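Local coordinates for post-proline cleaving enzyme (Rickettsia typhi, PDB 4HVT), which probably cleaves oligopeptides on the carboxyl side of proline residues, as a serine peptidase of the prolyl oligopeptidase family, at residues S256-S261 against L274-K279; K282-N287 against D329-E334. One frame throughout, in Å; residues are numbered along the deposited sequence.

Contact 1 of 2, residues S256-S261 against L274-K279; sequences SLIFIS and LDTKYK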
loop_
_atom_site.group_PDB
_atom_site.type_symbol
_atom_site.label_atom_id
_atom_site.label_comp_id
_atom_site.label_asym_id
_atom_site.label_seq_id
_atom_site.Cartn_x
_atom_site.Cartn_y
_atom_site.Cartn_z
ATOM N N SER A 256 3.844 16.418 23.038
ATOM C CA SER A 256 2.562 16.856 23.453
ATOM C C SER A 256 1.712 17.492 22.342
ATOM O O SER A 256 0.572 17.936 22.590
ATOM C CB SER A 256 2.744 17.875 24.565
ATOM O OG SER A 256 3.584 18.984 24.218
ATOM N N LEU A 257 2.281 17.671 21.172
ATOM C CA LEU A 257 1.493 18.212 20.089
ATOM C C LEU A 257 1.023 17.026 19.255
ATOM O O LEU A 257 1.819 16.332 18.651
ATOM C CB LEU A 257 2.308 19.215 19.274
ATOM C CG LEU A 257 2.654 20.512 20.049
ATOM C CD1 LEU A 257 3.736 21.212 19.233
ATOM C CD2 LEU A 257 1.446 21.444 20.370
ATOM N N ILE A 258 -0.290 16.863 19.180
ATOM C CA ILE A 258 -0.917 15.814 18.436
ATOM C C ILE A 258 -1.639 16.377 17.220
ATOM O O ILE A 258 -2.393 17.370 17.332
ATOM C CB ILE A 258 -1.922 15.028 19.362
ATOM C CG1 ILE A 258 -1.214 14.430 20.607
ATOM C CG2 ILE A 258 -2.726 13.998 18.565
ATOM C CD1 ILE A 258 -0.236 13.327 20.342
ATOM N N PHE A 259 -1.405 15.741 16.057
ATOM C CA PHE A 259 -2.065 16.088 14.820
ATOM C C PHE A 259 -3.299 15.232 14.717
ATOM O O PHE A 259 -3.213 14.018 14.639
ATOM C CB PHE A 259 -1.081 15.824 13.671
ATOM C CG PHE A 259 -1.634 16.104 12.267
ATOM C CD1 PHE A 259 -1.896 17.402 11.843
ATOM C CD2 PHE A 259 -1.796 15.096 11.388
ATOM C CE1 PHE A 259 -2.351 17.675 10.574
ATOM C CE2 PHE A 259 -2.227 15.372 10.086
ATOM C CZ PHE A 259 -2.521 16.641 9.680
ATOM N N ILE A 260 -4.446 15.889 14.668
ATOM C CA ILE A 260 -5.746 15.193 14.491
ATOM C C ILE A 260 -6.185 15.457 13.088
ATOM O O ILE A 260 -6.242 16.611 12.682
ATOM C CB ILE A 260 -6.770 15.723 15.459
ATOM C CG1 ILE A 260 -6.352 15.278 16.895
ATOM C CG2 ILE A 260 -8.143 15.207 15.112
ATOM C CD1 ILE A 260 -7.310 15.783 17.935
ATOM N N SER A 261 -6.461 14.385 12.336
ATOM C CA SER A 261 -6.787 14.494 10.940
ATOM C C SER A 261 -8.127 13.785 10.650
ATOM O O SER A 261 -8.246 12.587 10.812
ATOM C CB SER A 261 -5.632 13.944 10.108
ATOM O OG SER A 261 -5.858 14.055 8.705
ATOM N N LEU A 274 -3.969 19.249 18.604
ATOM C CA LEU A 274 -4.401 18.998 20.003
ATOM C C LEU A 274 -3.148 19.155 20.852
ATOM O O LEU A 274 -2.138 18.429 20.688
ATOM C CB LEU A 274 -4.963 17.618 20.190
ATOM C CG LEU A 274 -5.303 17.214 21.602
ATOM C CD1 LEU A 274 -6.567 17.877 22.122
ATOM C CD2 LEU A 274 -5.454 15.732 21.662
ATOM N N ASP A 275 -3.173 20.135 21.746
ATOM C CA ASP A 275 -2.030 20.407 22.594
ATOM C C ASP A 275 -2.359 19.815 23.969
ATOM O O ASP A 275 -3.435 20.177 24.556
ATOM C CB ASP A 275 -1.851 21.927 22.687
ATOM C CG ASP A 275 -0.506 22.342 23.113
ATOM O OD1 ASP A 275 0.107 21.593 23.878
ATOM O OD2 ASP A 275 -0.109 23.503 22.775
ATOM N N THR A 276 -1.506 18.925 24.476
ATOM C CA THR A 276 -1.905 18.092 25.653
ATOM C C THR A 276 -1.259 18.491 26.985
ATOM O O THR A 276 -1.470 17.836 27.998
ATOM C CB THR A 276 -1.625 16.598 25.415
ATOM O OG1 THR A 276 -0.240 16.431 25.152
ATOM C CG2 THR A 276 -2.345 16.028 24.162
ATOM N N LYS A 277 -0.501 19.580 27.005
ATOM C CA LYS A 277 0.369 19.836 28.170
ATOM C C LYS A 277 -0.183 20.844 29.135
ATOM O O LYS A 277 0.423 21.034 30.208
ATOM C CB LYS A 277 1.806 20.160 27.718
ATOM C CG LYS A 277 1.937 21.291 26.737
ATOM C CD LYS A 277 3.402 21.545 26.376
ATOM C CE LYS A 277 3.540 22.617 25.299
ATOM N NZ LYS A 277 2.913 22.083 24.019
ATOM N N TYR A 278 -1.333 21.462 28.857
ATOM C CA TYR A 278 -1.815 22.537 29.751
ATOM C C TYR A 278 -2.846 22.007 30.738
ATOM O O TYR A 278 -3.261 20.853 30.658
ATOM C CB TYR A 278 -2.392 23.696 28.907
ATOM C CG TYR A 278 -1.327 24.316 28.082
ATOM C CD1 TYR A 278 -0.533 25.332 28.609
ATOM C CD2 TYR A 278 -1.054 23.866 26.816
ATOM C CE1 TYR A 278 0.472 25.880 27.872
ATOM C CE2 TYR A 278 -0.027 24.416 26.076
ATOM C CZ TYR A 278 0.737 25.436 26.632
ATOM O OH TYR A 278 1.769 25.996 25.911
ATOM N N LYS A 279 -3.333 22.849 31.651
ATOM C CA LYS A 279 -4.366 22.356 32.563
ATOM C C LYS A 279 -5.539 21.726 31.771
ATOM O O LYS A 279 -6.017 20.639 32.088
ATOM C CB LYS A 279 -4.879 23.479 33.456
#
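S256 and K277 meet through matching first torsions: OG of the serine and CG of the lysine each sit between their own backbone N and carbonyl carbon (chi1 55° in both). The lysine chain then runs extended until its last torsion, where a bend (chi4 -65°) turns NZ to donate a hydrogen bond to S256 OG at 3.2 Å. The same ammonium forms a salt bridge with D275 OD1 at 2.9 Å, on the syn side of the carboxylate and 22° out of its plane. K277, just past the end of strand 269-275, therefore ties D275 at that end to S256, the residue before strand 257-263.

L257 and D275 form an antiparallel non-hydrogen-bonded pair whose side chains lie alongside each other and point the same way, so that L257 CD2 rests against D275 CG at 3.5 Å. The next pair, I258 with L274, is hydrogen-bonded: I258 N gives to L274 O at 2.9 Å and L274 N to I258 O at 2.8 Å. Beyond the regular strands, T276 N still reaches S256 O at 3.0 Å. On the I258 and L274 face, the side chains of I260 and L274 cross at a slant, CD1 of I260 coming to 3.7 Å from L274 CB, while I258 also packs on A245 and K247 of the strand on its other flank.

These are the second and third strands of a four-stranded propeller blade. The backbone bonds fix their register, and because D275 is buried, its ion pair with K277 probably helps to keep the carboxylate charged.

Contact 2 of 2, residues K282-N287 against D329-E334; sequences KLQKIN and DLLKTE
N287 N donates to L330 O at 2.8 Å, with 160° at the hydrogen. I286 CA also lies 3.6 Å from L330 O, giving that oxygen a second, C-H contact. Alongside this bond, the side chains of I286 and L330 run side by side and point the same way, with I286 CG2 at 4.1 Å from L330 CD2. L331 spreads its two methyls over the strand: CD1 meets Q284 OE1 at 3.5 Å, the two side chains crossing at about a right angle, and CD2 touches K285 O at 3.5 Å. The backbone places N287 CB 3.6 Å from K332 O; with CG anti to the backbone N (chi1 -170°), the amide then swings along 329-334, bringing ND2 to 3.8 Å from T333 CA.

The arrangement joins neighbouring blades of the beta-propeller. Segment 282-287 contains an edge strand, the fourth of its blade, and 329-334 belongs to the loop between the third and fourth strands of the next.

That loop is shaped by a type I beta turn, D329 to K332, closed by K332 N to D329 O at 3.2 Å. One water accepts from both N287 ND2 and E334 N. Further out, K337 NZ bonds the carbonyl oxygens of D329, K332 and N287, gripping both segments at once. L330 packs on V302 and W304 of strand 301-305, in the same blade, while D329 OD2 bonds S339 OG and E334 OE2 bonds K313 N.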
loop_
_atom_site.group_PDB
_atom_site.type_symbol
_atom_site.label_atom_id
_atom_site.label_comp_id
_atom_site.label_asym_id
_atom_site.label_seq_id
_atom_site.Cartn_x
_atom_site.Cartn_y
_atom_site.Cartn_z
ATOM N N LYS A 282 -6.392 21.691 24.562
ATOM C CA LYS A 282 -6.681 22.734 23.609
ATOM C C LYS A 282 -6.731 22.125 22.226
ATOM O O LYS A 282 -5.804 21.379 21.845
ATOM C CB LYS A 282 -5.578 23.818 23.633
ATOM C CG LYS A 282 -6.136 25.193 23.252
ATOM C CD LYS A 282 -5.060 26.332 23.229
ATOM C CE LYS A 282 -3.656 25.939 23.647
ATOM N NZ LYS A 282 -2.747 27.138 23.676
ATOM N N LEU A 283 -7.803 22.391 21.496
ATOM C CA LEU A 283 -7.956 21.881 20.151
ATOM C C LEU A 283 -8.165 23.071 19.214
ATOM O O LEU A 283 -9.153 23.841 19.356
ATOM C CB LEU A 283 -9.173 20.971 20.084
ATOM C CG LEU A 283 -9.529 20.341 18.758
ATOM C CD1 LEU A 283 -8.552 19.228 18.388
ATOM C CD2 LEU A 283 -10.914 19.726 18.868
ATOM N N GLN A 284 -7.237 23.205 18.259
ATOM C CA GLN A 284 -7.211 24.362 17.395
ATOM C C GLN A 284 -7.114 23.955 15.925
ATOM O O GLN A 284 -6.292 23.144 15.577
ATOM C CB GLN A 284 -6.096 25.284 17.755
ATOM C CG GLN A 284 -6.297 25.936 19.114
ATOM C CD GLN A 284 -5.073 26.746 19.480
ATOM O OE1 GLN A 284 -4.001 26.196 19.853
ATOM N NE2 GLN A 284 -5.182 28.055 19.293
ATOM N N LYS A 285 -8.004 24.534 15.127
ATOM C CA LYS A 285 -8.156 24.159 13.730
ATOM C C LYS A 285 -7.020 24.691 12.886
ATOM O O LYS A 285 -6.637 25.856 12.996
ATOM C CB LYS A 285 -9.506 24.682 13.177
ATOM C CG LYS A 285 -9.907 24.071 11.840
ATOM C CD LYS A 285 -11.287 24.656 11.414
ATOM C CE LYS A 285 -12.068 23.681 10.565
ATOM N NZ LYS A 285 -11.237 23.224 9.415
ATOM N N ILE A 286 -6.420 23.799 12.087
ATOM C CA ILE A 286 -5.339 24.161 11.168
ATOM C C ILE A 286 -5.932 24.846 9.921
ATOM O O ILE A 286 -6.930 24.374 9.348
ATOM C CB ILE A 286 -4.523 22.902 10.776
ATOM C CG1 ILE A 286 -3.668 22.485 11.946
ATOM C CG2 ILE A 286 -3.686 23.150 9.532
ATOM C CD1 ILE A 286 -3.095 21.121 11.796
ATOM N N ASN A 287 -5.333 25.990 9.580
ATOM C CA ASN A 287 -5.670 26.760 8.411
ATOM C C ASN A 287 -4.631 26.462 7.312
ATOM O O ASN A 287 -3.533 27.075 7.272
ATOM C CB ASN A 287 -5.696 28.260 8.763
ATOM C CG ASN A 287 -6.279 29.110 7.630
ATOM O OD1 ASN A 287 -6.452 28.624 6.526
ATOM N ND2 ASN A 287 -6.647 30.362 7.934
ATOM N N ASP A 329 2.486 28.691 12.627
ATOM C CA ASP A 329 1.829 29.340 11.497
ATOM C C ASP A 329 0.689 28.489 10.946
ATOM O O ASP A 329 -0.152 29.011 10.220
ATOM C CB ASP A 329 2.789 29.693 10.372
ATOM C CG ASP A 329 3.527 31.007 10.587
ATOM O OD1 ASP A 329 3.156 31.807 11.471
ATOM O OD2 ASP A 329 4.465 31.218 9.828
ATOM N N LEU A 330 0.596 27.222 11.323
ATOM C CA LEU A 330 -0.570 26.420 10.927
ATOM C C LEU A 330 -1.883 26.966 11.426
ATOM O O LEU A 330 -2.899 26.756 10.792
ATOM C CB LEU A 330 -0.465 25.007 11.443
ATOM C CG LEU A 330 0.602 24.129 10.812
ATOM C CD1 LEU A 330 0.770 22.815 11.563
ATOM C CD2 LEU A 330 0.309 23.862 9.360
ATOM N N LEU A 331 -1.836 27.650 12.551
ATOM C CA LEU A 331 -3.053 28.185 13.216
ATOM C C LEU A 331 -3.422 29.579 12.788
ATOM O O LEU A 331 -4.448 30.130 13.282
ATOM C CB LEU A 331 -2.828 28.073 14.736
ATOM C CG LEU A 331 -2.538 26.648 15.231
ATOM C CD1 LEU A 331 -2.424 26.603 16.759
ATOM C CD2 LEU A 331 -3.599 25.689 14.719
ATOM N N LYS A 332 -2.636 30.189 11.913
ATOM C CA LYS A 332 -2.741 31.606 11.606
ATOM C C LYS A 332 -3.406 31.817 10.265
ATOM O O LYS A 332 -3.395 30.934 9.372
ATOM C CB LYS A 332 -1.348 32.278 11.590
ATOM C CG LYS A 332 -0.612 32.164 12.901
ATOM C CD LYS A 332 0.505 33.187 13.027
ATOM C CE LYS A 332 1.247 33.010 14.353
ATOM N NZ LYS A 332 1.917 34.265 14.776
ATOM N N THR A 333 -3.996 33.016 10.112
ATOM C CA THR A 333 -4.510 33.402 8.797
ATOM C C THR A 333 -3.349 33.559 7.832
ATOM O O THR A 333 -2.191 33.726 8.257
ATOM C CB THR A 333 -5.248 34.747 8.831
ATOM O OG1 THR A 333 -4.370 35.764 9.359
ATOM C CG2 THR A 333 -6.495 34.625 9.701
ATOM N N GLU A 334 -3.662 33.506 6.549
ATOM C CA GLU A 334 -2.681 33.797 5.500
ATOM C C GLU A 334 -1.929 35.116 5.764
ATOM O O GLU A 334 -0.714 35.173 5.597
ATOM C CB GLU A 334 -3.362 33.836 4.133
ATOM C CG GLU A 334 -2.485 34.392 3.003
ATOM C CD GLU A 334 -3.205 34.496 1.656
ATOM O OE1 GLU A 334 -4.112 33.701 1.371
ATOM O OE2 GLU A 334 -2.848 35.377 0.859
HETATM O O HOH W 1 -6.652 32.655 5.713
#

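Overall arrangement
From the N terminus, strand 257-263 leads through a short turn into strand 269-275, and contact 1 closes that hairpin with 12 residues between its segments. The chain turns again into strand 282-285, where contact 2 opens; it closes only after 41 more residues, which include most of the next sheet. The two contacts are thus in series, neither nested nor crossing. Their centres lie 13 Å apart, yet they touch: D275 N probably hydrogen-bonds K282 O at 2.9 Å, and F259 CE1 packs on I286 CD1 at 3.7 Å. Contact 1 ties strands within one propeller blade, and contact 2 joins that blade's outer edge to its successor.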